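Local coordinates for regulating synaptic membrane exocytosis protein 2 (Rattus norvegicus, PDB 2BWQ) that probably acts, as a Rab3-interacting scaffold with this C2 domain, in synaptic vesicle exocytosis and neurotransmitter release, at residues L11-V22 / P78-L89. Residues are numbered along the deposited sequence; the frame is centred on the assembly and turned at random.
Sequences LWFDKVGHQLIV and PVHRREFRERML. With SO4 (sulfate ion), chain B; SO4 (sulfate ion), chain C.
The Phe13 ring packs on Val79 and Phe84, against the 3-10 segment 81-85 and the residues leading into it, with CG anti to the backbone N (chi1 176°). From its root outward, Phe13 CB lies 4.0 Å from CZ of Phe84, and CG is nearer still to that same CZ, at 3.6 Å. The Phe84 edge points at one face of Phe13, a T-shaped pair with planes at 76°; Lys15 N lies over the opposite face. Farther out, Phe13 CE1 touches Val79 CG1 and meets Val79 O at 3.4 Å, the carbonyl oxygen lying at the ring edge, in its plane. At the tip, Phe13 CZ reaches Arg81 N at 3.7 Å.

Next to this pair, Val79 N donates a hydrogen bond to His18 O (2.8 Å), while Val79 CG2 rests against Leu20 CB. The His18 and His80 rings lie obliquely, planes at 34°, with His18 CD2 3.6 Å from His80 ND1; Val79 O and a sulfate oxygen, O3, sit at the His18 ring edge. That sulfate, probably from the crystallisation liquor, is held by the backbone N atoms of Arg81 and Arg82 and by Arg82 NE; His80 ND1 adds a weak bond. Glu83 OE1 accepts from His80 N (2.9 Å), tying the start of the 3-10 turn.

Deeper in, Leu89 CD1 rests against Leu11 CD2 (3.8 Å) and Val22 CG2 together, and Phe47 of strand 41-48 also packs on Leu89. The hairpin 11-22, with its G1 bulge facing Asp14, belongs to one sheet and Leu89 to the other, so this apolar seam closes one end of the C2 beta-sandwich, where the two sheets' apolar faces meet.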
# COMPACT_ATOMS: atom_id res chain seq x y z
N LEU A 11 8.49 3.70 3.30
CA LEU A 11 8.07 3.68 4.72
C LEU A 11 9.09 4.40 5.58
O LEU A 11 10.29 4.19 5.40
CB LEU A 11 7.98 2.23 5.19
CG LEU A 11 7.05 1.29 4.43
CD1 LEU A 11 7.15 -0.13 4.96
CD2 LEU A 11 5.57 1.76 4.57
N TRP A 12 8.60 5.11 6.58
CA TRP A 12 9.51 5.68 7.54
C TRP A 12 8.76 5.90 8.85
O TRP A 12 7.65 6.42 8.84
CB TRP A 12 10.04 7.02 7.00
CG TRP A 12 10.99 7.71 7.94
CD1 TRP A 12 12.25 7.25 8.36
CD2 TRP A 12 10.74 8.92 8.56
NE1 TRP A 12 12.74 8.17 9.28
CE2 TRP A 12 11.84 9.19 9.42
CE3 TRP A 12 9.69 9.81 8.51
CZ2 TRP A 12 11.88 10.34 10.21
CZ3 TRP A 12 9.71 10.94 9.30
CH2 TRP A 12 10.79 11.18 10.13
N PHE A 13 9.46 5.63 9.93
CA PHE A 13 8.93 5.92 11.27
C PHE A 13 9.65 7.10 11.91
O PHE A 13 10.87 7.10 11.95
CB PHE A 13 9.04 4.67 12.13
CG PHE A 13 8.60 4.88 13.56
CD1 PHE A 13 7.28 5.24 13.85
CD2 PHE A 13 9.50 4.74 14.63
CE1 PHE A 13 6.86 5.49 15.14
CE2 PHE A 13 9.08 4.97 15.95
CZ PHE A 13 7.74 5.32 16.18
N ASP A 14 8.88 8.08 12.34
CA ASP A 14 9.43 9.21 13.02
C ASP A 14 9.37 8.93 14.54
O ASP A 14 8.26 9.04 15.16
CB ASP A 14 8.62 10.43 12.67
CG ASP A 14 9.11 11.70 13.40
OD1 ASP A 14 9.95 11.60 14.31
OD2 ASP A 14 8.56 12.75 13.12
N LYS A 15 10.47 8.46 15.15
CA LYS A 15 10.45 7.95 16.54
C LYS A 15 10.25 8.99 17.61
O LYS A 15 9.78 8.65 18.70
CB LYS A 15 11.72 7.13 16.84
CG LYS A 15 13.00 7.97 17.03
CD LYS A 15 14.25 7.08 17.15
CE LYS A 15 14.06 5.73 16.44
NZ LYS A 15 15.36 5.11 16.00
N VAL A 16 10.53 10.24 17.29
CA VAL A 16 10.35 11.34 18.26
C VAL A 16 8.92 11.86 18.15
O VAL A 16 8.33 12.22 19.17
CB VAL A 16 11.34 12.49 17.95
CG1 VAL A 16 11.25 13.61 18.99
CG2 VAL A 16 12.82 12.00 17.88
N GLY A 17 8.39 11.93 16.93
CA GLY A 17 7.06 12.47 16.59
C GLY A 17 5.92 11.43 16.66
O GLY A 17 4.71 11.77 16.60
N HIS A 18 6.35 10.19 16.85
CA HIS A 18 5.43 9.05 16.99
C HIS A 18 4.46 8.95 15.82
O HIS A 18 3.24 8.87 16.02
CB HIS A 18 4.75 9.15 18.36
CG HIS A 18 5.72 9.04 19.50
ND1 HIS A 18 6.12 10.13 20.23
CD2 HIS A 18 6.42 7.98 19.99
CE1 HIS A 18 7.00 9.75 21.14
NE2 HIS A 18 7.20 8.44 21.01
N GLN A 19 5.01 8.97 14.60
CA GLN A 19 4.19 8.86 13.39
C GLN A 19 4.83 7.92 12.40
O GLN A 19 6.06 7.89 12.27
CB GLN A 19 4.09 10.21 12.65
CG GLN A 19 3.62 11.43 13.41
CD GLN A 19 3.58 12.69 12.48
OE1 GLN A 19 2.67 13.50 12.63
NE2 GLN A 19 4.53 12.82 11.51
N LEU A 20 3.99 7.12 11.74
CA LEU A 20 4.47 6.25 10.66
C LEU A 20 4.01 6.81 9.31
O LEU A 20 2.80 6.99 9.09
CB LEU A 20 3.90 4.84 10.87
CG LEU A 20 4.08 3.89 9.69
CD1 LEU A 20 5.55 3.43 9.50
CD2 LEU A 20 3.26 2.69 9.86
N ILE A 21 4.98 7.07 8.43
CA ILE A 21 4.76 7.70 7.14
C ILE A 21 4.81 6.66 6.06
O ILE A 21 5.78 5.89 5.95
CB ILE A 21 5.85 8.79 6.91
CG1 ILE A 21 6.04 9.69 8.15
CG2 ILE A 21 5.47 9.64 5.65
CD1 ILE A 21 4.92 10.51 8.53
N VAL A 22 3.72 6.52 5.30
CA VAL A 22 3.61 5.53 4.27
C VAL A 22 3.36 6.22 2.96
O VAL A 22 2.25 6.80 2.80
CB VAL A 22 2.45 4.59 4.64
CG1 VAL A 22 2.22 3.48 3.59
CG2 VAL A 22 2.66 3.95 6.00
N PRO A 78 -1.26 8.23 16.64
CA PRO A 78 0.07 8.03 17.22
C PRO A 78 0.57 6.63 16.95
O PRO A 78 -0.24 5.67 16.87
CB PRO A 78 -0.20 8.10 18.73
CG PRO A 78 -1.63 7.63 18.89
CD PRO A 78 -2.34 8.17 17.67
N VAL A 79 1.87 6.49 16.74
CA VAL A 79 2.52 5.17 16.59
C VAL A 79 3.76 5.10 17.46
O VAL A 79 4.53 6.07 17.50
CB VAL A 79 2.93 4.88 15.10
CG1 VAL A 79 3.59 3.48 15.01
CG2 VAL A 79 1.66 4.90 14.27
N HIS A 80 3.94 3.96 18.12
CA HIS A 80 4.97 3.77 19.11
C HIS A 80 5.85 2.56 18.74
O HIS A 80 5.28 1.50 18.48
CB HIS A 80 4.31 3.58 20.49
CG HIS A 80 3.58 4.79 20.96
ND1 HIS A 80 4.19 5.79 21.68
CD2 HIS A 80 2.30 5.19 20.78
CE1 HIS A 80 3.33 6.75 21.92
NE2 HIS A 80 2.17 6.41 21.41
N ARG A 81 7.18 2.74 18.77
CA ARG A 81 8.13 1.65 18.44
C ARG A 81 7.76 0.34 19.21
O ARG A 81 7.81 -0.80 18.67
CB ARG A 81 9.55 2.10 18.82
CG ARG A 81 10.63 1.06 18.64
CD ARG A 81 10.78 0.67 17.21
NE ARG A 81 11.64 -0.51 17.01
CZ ARG A 81 11.34 -1.76 17.37
NH1 ARG A 81 10.19 -2.06 17.96
NH2 ARG A 81 12.21 -2.74 17.13
N ARG A 82 7.36 0.51 20.46
CA ARG A 82 7.09 -0.69 21.26
C ARG A 82 5.93 -1.55 20.71
O ARG A 82 5.70 -2.68 21.16
CB ARG A 82 6.82 -0.31 22.72
CG ARG A 82 5.52 0.39 22.89
CD ARG A 82 5.28 0.96 24.28
NE ARG A 82 6.24 2.03 24.57
CZ ARG A 82 6.83 2.19 25.75
NH1 ARG A 82 6.71 1.28 26.67
NH2 ARG A 82 7.65 3.21 25.96
N GLU A 83 5.14 -0.96 19.82
CA GLU A 83 3.93 -1.58 19.31
C GLU A 83 4.27 -2.37 18.03
O GLU A 83 3.39 -3.05 17.51
CB GLU A 83 2.92 -0.48 18.88
CG GLU A 83 2.31 0.30 20.06
CD GLU A 83 1.55 1.56 19.63
OE1 GLU A 83 1.69 2.10 18.48
OE2 GLU A 83 0.73 2.03 20.47
N PHE A 84 5.48 -2.29 17.53
CA PHE A 84 5.71 -2.83 16.16
C PHE A 84 5.48 -4.33 16.08
O PHE A 84 5.02 -4.75 15.02
CB PHE A 84 7.13 -2.53 15.73
CG PHE A 84 7.35 -1.11 15.24
CD1 PHE A 84 6.37 -0.12 15.33
CD2 PHE A 84 8.60 -0.78 14.73
CE1 PHE A 84 6.65 1.19 14.85
CE2 PHE A 84 8.90 0.54 14.29
CZ PHE A 84 7.91 1.48 14.35
N ARG A 85 5.74 -5.12 17.12
CA ARG A 85 5.51 -6.58 17.03
C ARG A 85 4.06 -6.94 16.87
O ARG A 85 3.73 -8.06 16.48
CB ARG A 85 6.10 -7.33 18.24
CG ARG A 85 7.60 -7.45 18.18
CD ARG A 85 8.19 -8.36 19.29
NE ARG A 85 9.63 -8.18 19.48
CZ ARG A 85 10.21 -7.78 20.62
NH1 ARG A 85 9.48 -7.53 21.71
NH2 ARG A 85 11.53 -7.64 20.67
N GLU A 86 3.19 -5.98 17.17
CA GLU A 86 1.76 -6.15 17.15
C GLU A 86 1.06 -5.29 16.09
O GLU A 86 -0.13 -4.97 16.22
CB GLU A 86 1.18 -5.81 18.53
CG GLU A 86 1.65 -6.72 19.69
CD GLU A 86 1.36 -8.22 19.50
OE1 GLU A 86 0.60 -8.63 18.59
OE2 GLU A 86 1.91 -9.03 20.29
N ARG A 87 1.80 -4.81 15.09
CA ARG A 87 1.18 -3.94 14.04
C ARG A 87 1.62 -4.44 12.68
O ARG A 87 2.76 -4.95 12.51
CB ARG A 87 1.68 -2.46 14.15
CG ARG A 87 1.30 -1.84 15.48
CD ARG A 87 -0.18 -1.67 15.53
NE ARG A 87 -0.58 -0.77 16.59
CZ ARG A 87 -0.96 -1.23 17.76
NH1 ARG A 87 -0.99 -2.56 17.99
NH2 ARG A 87 -1.30 -0.38 18.73
N MET A 88 0.72 -4.28 11.73
CA MET A 88 1.02 -4.60 10.34
C MET A 88 0.25 -3.72 9.40
O MET A 88 -0.81 -3.19 9.76
CB MET A 88 0.71 -6.06 10.01
CG MET A 88 -0.72 -6.42 10.10
SD MET A 88 -0.87 -8.22 10.15
CE MET A 88 -2.69 -8.36 10.09
N LEU A 89 0.78 -3.52 8.21
CA LEU A 89 0.09 -2.78 7.18
C LEU A 89 -0.49 -3.72 6.16
O LEU A 89 0.24 -4.51 5.55
CB LEU A 89 1.10 -1.86 6.44
CG LEU A 89 1.62 -0.70 7.27
CD1 LEU A 89 2.86 -0.12 6.55
CD2 LEU A 89 0.59 0.41 7.40
S SO4 B . 7.98 4.17 22.11
O1 SO4 B . 7.86 2.69 22.02
O2 SO4 B . 9.33 4.53 22.48
O3 SO4 B . 7.66 4.83 20.85
O4 SO4 B . 7.07 4.67 23.16
S SO4 C . 5.71 -1.99 27.73
O1 SO4 C . 6.12 -3.39 27.40
O2 SO4 C . 5.36 -1.21 26.56
O3 SO4 C . 4.35 -2.12 28.30
O4 SO4 C . 6.66 -1.41 28.64